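Local coordinates for luciferase-like enzymeAMP-CoA-ligase (Zophobas atratus, PDB 4W8O), which probably activates carboxylic acids with ATP as a luciferase-like AMP/CoA ligase of the adenylate-forming ANL superfamily, from a mealworm that emits no light, at residues K9-F23 with H199-Y211. Sequence-based numbering, arbitrary orientation.
Sequences KEFHPNFDKISFGEF and HRSFLQIVETSFY
Phe11 and Tyr211 meet in an offset stack, centroids 4.3 Å apart and planes at 15°, near one end of a contact in the AMP-binding fold of the ANL superfamily. An N-terminal loop runs antiparallel along helix 199-211 before turning into helix 20-30. The Phe11 ring is slid off centre, so its CB sits over the middle of the Tyr211 face, while its far edge points at Thr208 OG1 and Gln204 OE1, the latter 3.5 Å from Phe11 CZ. Tyr211's other face is covered by Phe210. Midway, the Glu207 carboxylate fills the bend of the loop: OE2 takes Asn14 N through its syn lone pair in a nearly straight bond (176°), and OE1 takes Phe15 N from above the carboxylate plane. Gln204 NE2 reaches OE1 from the opposite face, holding the carboxylate in place. A glutamine here would probably turn an NH2 toward the Asn14 or Phe15 amide, leaving that amide without its acceptor and the bend freer to shift. Further along, Leu203 is the next bump: CG anti to its carbonyl carbon aims the fork at the loop, CD1 lies against Phe15 O and Ile18 O, 4.0 Å from Ile18 CG1, and CD2 stands over the Phe23 ring, 3.5 Å from Phe23 CG. Phe20 receives the edge of Phe202 on its face, planes at 75°, both rings resting on Val181 of strand 179-184. Ser19 and Glu22 form a capping box at the start of helix 20-30; Ser19 CB lies over the His199 imidazole, whose ND1 accepts Phe20 N at 3.2 Å.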
ATOM      1  N   LYS A   9       6.395  10.532 -17.274  1.00 43.99           N
ATOM      2  CA  LYS A   9       6.214   9.958 -18.599  1.00 46.56           C
ATOM      3  C   LYS A   9       4.792   9.446 -18.748  1.00 45.14           C
ATOM      4  O   LYS A   9       4.139   9.111 -17.759  1.00 43.17           O
ATOM      5  CB  LYS A   9       7.208   8.813 -18.839  1.00 50.03           C
ATOM      6  CG  LYS A   9       6.831   7.514 -18.135  1.00 50.54           C
ATOM      7  CD  LYS A   9       7.810   6.379 -18.406  1.00 53.54           C
ATOM      8  CE  LYS A   9       7.351   5.118 -17.687  1.00 52.47           C
ATOM      9  NZ  LYS A   9       8.357   4.025 -17.701  1.00 55.22           N
ATOM     10  N   GLU A  10       4.318   9.369 -19.985  1.00 45.92           N
ATOM     11  CA  GLU A  10       2.968   8.882 -20.247  1.00 45.25           C
ATOM     12  C   GLU A  10       2.905   7.359 -20.229  1.00 44.28           C
ATOM     13  O   GLU A  10       3.911   6.671 -20.434  1.00 44.02           O
ATOM     14  CB  GLU A  10       2.438   9.416 -21.587  1.00 49.07           C
ATOM     15  CG  GLU A  10       1.878  10.834 -21.516  1.00 50.40           C
ATOM     16  CD  GLU A  10       0.602  10.947 -20.682  1.00 49.54           C
ATOM     17  OE1 GLU A  10       0.191  12.087 -20.387  1.00 51.68           O
ATOM     18  OE2 GLU A  10      -0.001   9.910 -20.322  1.00 49.28           O
ATOM     19  N   PHE A  11       1.714   6.844 -19.925  1.00 42.74           N
ATOM     20  CA  PHE A  11       1.380   5.448 -20.183  1.00 42.57           C
ATOM     21  C   PHE A  11      -0.092   5.382 -20.537  1.00 42.21           C
ATOM     22  O   PHE A  11      -0.818   6.344 -20.333  1.00 40.97           O
ATOM     23  CB  PHE A  11       1.746   4.515 -19.008  1.00 41.02           C
ATOM     24  CG  PHE A  11       0.958   4.746 -17.731  1.00 38.93           C
ATOM     25  CD1 PHE A  11      -0.289   4.168 -17.542  1.00 37.47           C
ATOM     26  CD2 PHE A  11       1.508   5.489 -16.684  1.00 38.19           C
ATOM     27  CE1 PHE A  11      -0.990   4.362 -16.357  1.00 36.88           C
ATOM     28  CE2 PHE A  11       0.815   5.686 -15.499  1.00 35.93           C
ATOM     29  CZ  PHE A  11      -0.436   5.118 -15.331  1.00 35.36           C
ATOM     30  N   HIS A  12      -0.516   4.257 -21.096  1.00 44.07           N
ATOM     31  CA  HIS A  12      -1.908   4.053 -21.458  1.00 44.31           C
ATOM     32  C   HIS A  12      -2.565   3.211 -20.362  1.00 41.16           C
ATOM     33  O   HIS A  12      -2.237   2.037 -20.221  1.00 41.22           O
ATOM     34  CB  HIS A  12      -2.005   3.343 -22.808  1.00 47.81           C
ATOM     35  CG  HIS A  12      -3.398   2.930 -23.160  1.00 49.90           C
ATOM     36  ND1 HIS A  12      -4.306   3.792 -23.737  1.00 51.40           N
ATOM     37  CD2 HIS A  12      -4.053   1.758 -22.978  1.00 49.91           C
ATOM     38  CE1 HIS A  12      -5.455   3.164 -23.912  1.00 51.55           C
ATOM     39  NE2 HIS A  12      -5.329   1.930 -23.456  1.00 50.95           N
ATOM     40  N   PRO A  13      -3.476   3.807 -19.566  1.00 38.78           N
ATOM     41  CA  PRO A  13      -4.046   3.005 -18.474  1.00 37.20           C
ATOM     42  C   PRO A  13      -4.903   1.849 -18.969  1.00 37.48           C
ATOM     43  O   PRO A  13      -5.729   2.040 -19.852  1.00 37.85           O
ATOM     44  CB  PRO A  13      -4.895   4.025 -17.692  1.00 35.97           C
ATOM     45  CG  PRO A  13      -4.283   5.352 -18.013  1.00 36.81           C
ATOM     46  CD  PRO A  13      -3.878   5.220 -19.461  1.00 38.47           C
ATOM     47  N   ASN A  14      -4.678   0.654 -18.428  1.00 37.08           N
ATOM     48  CA  ASN A  14      -5.486  -0.518 -18.756  1.00 38.61           C
ATOM     49  C   ASN A  14      -6.494  -0.902 -17.677  1.00 37.59           C
ATOM     50  O   ASN A  14      -7.369  -1.730 -17.920  1.00 37.76           O
ATOM     51  CB  ASN A  14      -4.581  -1.717 -19.053  1.00 40.14           C
ATOM     52  CG  ASN A  14      -3.846  -1.576 -20.368  1.00 43.20           C
ATOM     53  OD1 ASN A  14      -4.445  -1.245 -21.390  1.00 44.63           O
ATOM     54  ND2 ASN A  14      -2.543  -1.830 -20.354  1.00 44.82           N
ATOM     55  N   PHE A  15      -6.389  -0.305 -16.495  1.00 36.40           N
ATOM     56  CA  PHE A  15      -7.280  -0.664 -15.389  1.00 35.85           C
ATOM     57  C   PHE A  15      -8.053   0.555 -14.873  1.00 34.98           C
ATOM     58  O   PHE A  15      -8.140   0.799 -13.657  1.00 33.71           O
ATOM     59  CB  PHE A  15      -6.464  -1.314 -14.280  1.00 35.39           C
ATOM     60  CG  PHE A  15      -5.676  -2.511 -14.737  1.00 37.12           C
ATOM     61  CD1 PHE A  15      -6.323  -3.679 -15.112  1.00 38.76           C
ATOM     62  CD2 PHE A  15      -4.296  -2.469 -14.803  1.00 38.21           C
ATOM     63  CE1 PHE A  15      -5.609  -4.788 -15.538  1.00 40.79           C
ATOM     64  CE2 PHE A  15      -3.574  -3.571 -15.229  1.00 40.68           C
ATOM     65  CZ  PHE A  15      -4.232  -4.735 -15.594  1.00 41.80           C
ATOM     66  N   ASP A  16      -8.627   1.309 -15.808  1.00 35.85           N
ATOM     67  CA  ASP A  16      -9.343   2.548 -15.481  1.00 35.71           C
ATOM     68  C   ASP A  16     -10.850   2.476 -15.718  1.00 36.67           C
ATOM     69  O   ASP A  16     -11.544   3.474 -15.544  1.00 36.59           O
ATOM     70  CB  ASP A  16      -8.743   3.734 -16.245  1.00 37.37           C
ATOM     71  CG  ASP A  16      -8.828   3.576 -17.762  1.00 39.73           C
ATOM     72  OD1 ASP A  16      -8.927   2.431 -18.258  1.00 40.82           O
ATOM     73  OD2 ASP A  16      -8.786   4.610 -18.454  1.00 40.95           O
ATOM     74  N   LYS A  17     -11.359   1.298 -16.073  1.00 38.15           N
ATOM     75  CA  LYS A  17     -12.783   1.126 -16.350  1.00 40.01           C
ATOM     76  C   LYS A  17     -13.421   0.006 -15.523  1.00 39.35           C
ATOM     77  O   LYS A  17     -14.518  -0.458 -15.836  1.00 40.27           O
ATOM     78  CB  LYS A  17     -12.990   0.861 -17.847  1.00 43.37           C
ATOM     79  CG  LYS A  17     -12.538   2.018 -18.724  1.00 46.23           C
ATOM     80  CD  LYS A  17     -12.697   1.696 -20.201  1.00 51.39           C
ATOM     81  CE  LYS A  17     -12.270   2.860 -21.090  1.00 53.71           C
ATOM     82  NZ  LYS A  17     -10.828   3.203 -20.913  1.00 53.44           N
ATOM     83  N   ILE A  18     -12.765  -0.421 -14.453  1.00 36.37           N
ATOM     84  CA  ILE A  18     -13.295  -1.534 -13.669  1.00 35.07           C
ATOM     85  C   ILE A  18     -13.192  -1.286 -12.175  1.00 32.88           C
ATOM     86  O   ILE A  18     -12.505  -0.374 -11.733  1.00 31.65           O
ATOM     87  CB  ILE A  18     -12.569  -2.844 -14.009  1.00 35.45           C
ATOM     88  CG1 ILE A  18     -11.067  -2.695 -13.796  1.00 34.47           C
ATOM     89  CG2 ILE A  18     -12.871  -3.256 -15.448  1.00 37.51           C
ATOM     90  CD1 ILE A  18     -10.358  -4.024 -13.795  1.00 35.49           C
ATOM     91  N   SER A  19     -13.895  -2.107 -11.408  1.00 31.75           N
ATOM     92  CA  SER A  19     -13.825  -2.034  -9.969  1.00 30.67           C
ATOM     93  C   SER A  19     -12.555  -2.735  -9.505  1.00 28.98           C
ATOM     94  O   SER A  19     -11.967  -3.521 -10.232  1.00 27.87           O
ATOM     95  CB  SER A  19     -15.056  -2.678  -9.340  1.00 31.83           C
ATOM     96  OG  SER A  19     -15.050  -4.082  -9.548  1.00 32.91           O
ATOM     97  N   PHE A  20     -12.148  -2.438  -8.278  1.00 29.87           N
ATOM     98  CA  PHE A  20     -10.993  -3.070  -7.643  1.00 30.04           C
ATOM     99  C   PHE A  20     -11.246  -4.573  -7.492  1.00 29.62           C
ATOM    100  O   PHE A  20     -10.338  -5.364  -7.682  1.00 29.32           O
ATOM    101  CB  PHE A  20     -10.715  -2.402  -6.279  1.00 29.28           C
ATOM    102  CG  PHE A  20      -9.537  -2.971  -5.533  1.00 29.10           C
ATOM    103  CD1 PHE A  20      -8.313  -3.157  -6.159  1.00 29.81           C
ATOM    104  CD2 PHE A  20      -9.647  -3.290  -4.186  1.00 29.36           C
ATOM    105  CE1 PHE A  20      -7.231  -3.673  -5.466  1.00 30.02           C
ATOM    106  CE2 PHE A  20      -8.568  -3.801  -3.485  1.00 29.29           C
ATOM    107  CZ  PHE A  20      -7.356  -3.992  -4.123  1.00 29.44           C
ATOM    108  N   GLY A  21     -12.483  -4.955  -7.174  1.00 29.20           N
ATOM    109  CA  GLY A  21     -12.873  -6.365  -7.104  1.00 29.31           C
ATOM    110  C   GLY A  21     -12.748  -7.114  -8.424  1.00 30.26           C
ATOM    111  O   GLY A  21     -12.208  -8.218  -8.468  1.00 30.11           O
ATOM    112  N   GLU A  22     -13.257  -6.516  -9.494  1.00 30.98           N
ATOM    113  CA  GLU A  22     -13.126  -7.082 -10.843  1.00 33.00           C
ATOM    114  C   GLU A  22     -11.653  -7.227 -11.242  1.00 32.07           C
ATOM    115  O   GLU A  22     -11.252  -8.226 -11.853  1.00 31.56           O
ATOM    116  CB  GLU A  22     -13.861  -6.209 -11.870  1.00 35.21           C
ATOM    117  CG  GLU A  22     -15.379  -6.274 -11.753  1.00 37.40           C
ATOM    118  CD  GLU A  22     -16.102  -5.228 -12.603  1.00 40.21           C
ATOM    119  OE1 GLU A  22     -15.641  -4.065 -12.679  1.00 40.76           O
ATOM    120  OE2 GLU A  22     -17.148  -5.571 -13.205  1.00 43.52           O
ATOM    121  N   PHE A  23     -10.853  -6.222 -10.894  1.00 31.09           N
ATOM    122  CA  PHE A  23      -9.411  -6.288 -11.099  1.00 30.96           C
ATOM    123  C   PHE A  23      -8.820  -7.538 -10.451  1.00 30.49           C
ATOM    124  O   PHE A  23      -8.224  -8.368 -11.122  1.00 31.20           O
ATOM    125  CB  PHE A  23      -8.740  -5.036 -10.536  1.00 30.15           C
ATOM    126  CG  PHE A  23      -7.241  -5.114 -10.505  1.00 30.41           C
ATOM    127  CD1 PHE A  23      -6.498  -4.928 -11.665  1.00 30.61           C
ATOM    128  CD2 PHE A  23      -6.569  -5.347  -9.309  1.00 29.67           C
ATOM    129  CE1 PHE A  23      -5.118  -4.995 -11.640  1.00 30.80           C
ATOM    130  CE2 PHE A  23      -5.185  -5.407  -9.279  1.00 29.70           C
ATOM    131  CZ  PHE A  23      -4.462  -5.237 -10.449  1.00 30.63           C
ATOM    132  N   HIS A 199     -12.361   3.195  -6.935  1.00 26.46           N
ATOM    133  CA  HIS A 199     -11.845   2.073  -7.694  1.00 27.06           C
ATOM    134  C   HIS A 199     -10.819   2.612  -8.684  1.00 27.45           C
ATOM    135  O   HIS A 199      -9.715   2.092  -8.792  1.00 27.27           O
ATOM    136  CB  HIS A 199     -12.970   1.330  -8.421  1.00 27.43           C
ATOM    137  CG  HIS A 199     -14.049   0.851  -7.504  1.00 27.13           C
ATOM    138  ND1 HIS A 199     -13.955  -0.320  -6.790  1.00 26.95           N
ATOM    139  CD2 HIS A 199     -15.224   1.415  -7.143  1.00 27.33           C
ATOM    140  CE1 HIS A 199     -15.030  -0.473  -6.046  1.00 27.16           C
ATOM    141  NE2 HIS A 199     -15.819   0.565  -6.244  1.00 27.72           N
ATOM    142  N   ARG A 200     -11.168   3.700  -9.351  1.00 28.56           N
ATOM    143  CA  ARG A 200     -10.288   4.287 -10.352  1.00 30.11           C
ATOM    144  C   ARG A 200      -8.993   4.808  -9.738  1.00 29.05           C
ATOM    145  O   ARG A 200      -7.903   4.456 -10.203  1.00 28.59           O
ATOM    146  CB  ARG A 200     -11.014   5.388 -11.117  1.00 32.63           C
ATOM    147  CG  ARG A 200     -12.037   4.811 -12.088  1.00 35.68           C
ATOM    148  CD  ARG A 200     -12.758   5.860 -12.928  1.00 39.10           C
ATOM    149  NE  ARG A 200     -11.848   6.763 -13.617  1.00 42.08           N
ATOM    150  CZ  ARG A 200     -11.904   8.095 -13.567  1.00 46.26           C
ATOM    151  NH1 ARG A 200     -12.847   8.732 -12.865  1.00 46.93           N
ATOM    152  NH2 ARG A 200     -11.009   8.806 -14.244  1.00 48.72           N
ATOM    153  N   SER A 201      -9.108   5.622  -8.688  1.00 27.89           N
ATOM    154  CA  SER A 201      -7.928   6.230  -8.089  1.00 27.66           C
ATOM    155  C   SER A 201      -6.985   5.186  -7.494  1.00 27.45           C
ATOM    156  O   SER A 201      -5.776   5.269  -7.696  1.00 27.55           O
ATOM    157  CB  SER A 201      -8.293   7.324  -7.080  1.00 27.25           C
ATOM    158  OG  SER A 201      -8.682   6.823  -5.819  1.00 26.84           O
ATOM    159  N   PHE A 202      -7.517   4.184  -6.798  1.00 27.18           N
ATOM    160  CA  PHE A 202      -6.643   3.168  -6.228  1.00 26.92           C
ATOM    161  C   PHE A 202      -5.964   2.345  -7.315  1.00 27.66           C
ATOM    162  O   PHE A 202      -4.773   2.043  -7.222  1.00 27.42           O
ATOM    163  CB  PHE A 202      -7.352   2.229  -5.249  1.00 26.40           C
ATOM    164  CG  PHE A 202      -6.386   1.369  -4.480  1.00 26.48           C
ATOM    165  CD1 PHE A 202      -5.600   1.923  -3.481  1.00 26.66           C
ATOM    166  CD2 PHE A 202      -6.204   0.037  -4.800  1.00 26.98           C
ATOM    167  CE1 PHE A 202      -4.676   1.157  -2.785  1.00 26.53           C
ATOM    168  CE2 PHE A 202      -5.287  -0.732  -4.113  1.00 27.17           C
ATOM    169  CZ  PHE A 202      -4.515  -0.172  -3.109  1.00 26.85           C
ATOM    170  N   LEU A 203      -6.717   1.975  -8.344  1.00 27.47           N
ATOM    171  CA  LEU A 203      -6.138   1.240  -9.453  1.00 28.35           C
ATOM    172  C   LEU A 203      -5.045   2.042 -10.176  1.00 29.33           C
ATOM    173  O   LEU A 203      -4.114   1.448 -10.730  1.00 29.85           O
ATOM    174  CB  LEU A 203      -7.227   0.779 -10.426  1.00 28.77           C
ATOM    175  CG  LEU A 203      -8.010  -0.435  -9.907  1.00 28.59           C
ATOM    176  CD1 LEU A 203      -9.182  -0.749 -10.820  1.00 29.40           C
ATOM    177  CD2 LEU A 203      -7.101  -1.651  -9.770  1.00 29.03           C
ATOM    178  N   GLN A 204      -5.136   3.373 -10.156  1.00 29.19           N
ATOM    179  CA  GLN A 204      -4.053   4.196 -10.706  1.00 29.87           C
ATOM    180  C   GLN A 204      -2.840   4.271  -9.790  1.00 29.35           C
ATOM    181  O   GLN A 204      -1.716   4.383 -10.273  1.00 29.22           O
ATOM    182  CB  GLN A 204      -4.537   5.591 -11.106  1.00 30.56           C
ATOM    183  CG  GLN A 204      -5.365   5.591 -12.384  1.00 32.19           C
ATOM    184  CD  GLN A 204      -4.719   4.783 -13.519  1.00 33.76           C
ATOM    185  OE1 GLN A 204      -3.666   5.158 -14.039  1.00 34.65           O
ATOM    186  NE2 GLN A 204      -5.344   3.667 -13.893  1.00 34.14           N
ATOM    187  N   ILE A 205      -3.042   4.196  -8.476  1.00 28.83           N
ATOM    188  CA  ILE A 205      -1.898   4.055  -7.576  1.00 28.91           C
ATOM    189  C   ILE A 205      -1.126   2.793  -7.979  1.00 29.40           C
ATOM    190  O   ILE A 205       0.102   2.806  -8.079  1.00 29.18           O
ATOM    191  CB  ILE A 205      -2.309   3.950  -6.092  1.00 28.42           C
ATOM    192  CG1 ILE A 205      -2.859   5.294  -5.612  1.00 28.88           C
ATOM    193  CG2 ILE A 205      -1.111   3.518  -5.247  1.00 28.49           C
ATOM    194  CD1 ILE A 205      -3.505   5.262  -4.245  1.00 28.99           C
ATOM    195  N   VAL A 206      -1.871   1.713  -8.203  1.00 28.99           N
ATOM    196  CA  VAL A 206      -1.300   0.423  -8.551  1.00 29.91           C
ATOM    197  C   VAL A 206      -0.657   0.458  -9.945  1.00 31.00           C
ATOM    198  O   VAL A 206       0.471   0.008 -10.121  1.00 31.12           O
ATOM    199  CB  VAL A 206      -2.371  -0.694  -8.504  1.00 30.12           C
ATOM    200  CG1 VAL A 206      -1.824  -1.991  -9.074  1.00 31.19           C
ATOM    201  CG2 VAL A 206      -2.867  -0.898  -7.075  1.00 29.67           C
ATOM    202  N   GLU A 207      -1.377   1.002 -10.922  1.00 31.43           N
ATOM    203  CA  GLU A 207      -0.889   1.013 -12.293  1.00 33.00           C
ATOM    204  C   GLU A 207       0.304   1.961 -12.464  1.00 33.25           C
ATOM    205  O   GLU A 207       1.256   1.631 -13.172  1.00 34.15           O
ATOM    206  CB  GLU A 207      -2.019   1.352 -13.274  1.00 33.70           C
ATOM    207  CG  GLU A 207      -1.872   0.606 -14.581  1.00 35.58           C
ATOM    208  CD  GLU A 207      -3.027   0.811 -15.542  1.00 36.10           C
ATOM    209  OE1 GLU A 207      -4.099   1.325 -15.149  1.00 35.86           O
ATOM    210  OE2 GLU A 207      -2.848   0.434 -16.710  1.00 36.91           O
ATOM    211  N   THR A 208       0.259   3.117 -11.801  1.00 32.34           N
ATOM    212  CA  THR A 208       1.370   4.066 -11.837  1.00 33.10           C
ATOM    213  C   THR A 208       2.634   3.435 -11.253  1.00 33.40           C
ATOM    214  O   THR A 208       3.722   3.602 -11.805  1.00 34.48           O
ATOM    215  CB  THR A 208       1.025   5.368 -11.078  1.00 32.76           C
ATOM    216  OG1 THR A 208      -0.039   6.047 -11.763  1.00 32.56           O
ATOM    217  CG2 THR A 208       2.237   6.299 -10.960  1.00 33.12           C
ATOM    218  N   SER A 209       2.489   2.693 -10.158  1.00 32.45           N
ATOM    219  CA  SER A 209       3.630   2.001  -9.554  1.00 33.04           C
ATOM    220  C   SER A 209       4.243   0.944 -10.505  1.00 34.54           C
ATOM    221  O   SER A 209       5.461   0.754 -10.529  1.00 34.90           O
ATOM    222  CB  SER A 209       3.263   1.402  -8.176  1.00 32.13           C
ATOM    223  OG  SER A 209       2.492   0.213  -8.263  1.00 31.96           O
ATOM    224  N   PHE A 210       3.404   0.283 -11.299  1.00 35.10           N
ATOM    225  CA  PHE A 210       3.887  -0.651 -12.313  1.00 37.04           C
ATOM    226  C   PHE A 210       4.745   0.047 -13.379  1.00 38.12           C
ATOM    227  O   PHE A 210       5.817  -0.445 -13.732  1.00 38.63           O
ATOM    228  CB  PHE A 210       2.715  -1.381 -12.976  1.00 37.93           C
ATOM    229  CG  PHE A 210       3.119  -2.255 -14.129  1.00 40.01           C
ATOM    230  CD1 PHE A 210       3.682  -3.501 -13.907  1.00 41.10           C
ATOM    231  CD2 PHE A 210       2.939  -1.829 -15.439  1.00 41.78           C
ATOM    232  CE1 PHE A 210       4.064  -4.308 -14.967  1.00 43.05           C
ATOM    233  CE2 PHE A 210       3.315  -2.631 -16.506  1.00 43.68           C
ATOM    234  CZ  PHE A 210       3.875  -3.875 -16.268  1.00 44.56           C
ATOM    235  N   TYR A 211       4.288   1.197 -13.875  1.00 37.95           N
ATOM    236  CA  TYR A 211       5.050   1.948 -14.883  1.00 39.23           C
ATOM    237  C   TYR A 211       6.272   2.688 -14.329  1.00 39.67           C
ATOM    238  O   TYR A 211       7.056   3.238 -15.098  1.00 40.25           O
ATOM    239  CB  TYR A 211       4.139   2.883 -15.685  1.00 39.48           C
ATOM    240  CG  TYR A 211       3.278   2.093 -16.638  1.00 40.08           C
ATOM    241  CD1 TYR A 211       3.838   1.486 -17.761  1.00 41.61           C
ATOM    242  CD2 TYR A 211       1.926   1.900 -16.389  1.00 39.23           C
ATOM    243  CE1 TYR A 211       3.063   0.732 -18.627  1.00 42.53           C
ATOM    244  CE2 TYR A 211       1.140   1.150 -17.247  1.00 40.04           C
ATOM    245  CZ  TYR A 211       1.715   0.568 -18.363  1.00 41.80           C
ATOM    246  OH  TYR A 211       0.948  -0.181 -19.210  1.00 42.83           O
TER
HETATM  247  O   HOH W   1       1.001   2.049 -21.621  1.00 49.54           O
HETATM  248  O   HOH W   2      -0.969  -1.570 -17.765  1.00 46.58           O
HETATM  249  O   HOH W   3      -7.729   3.442 -12.780  1.00 37.51           O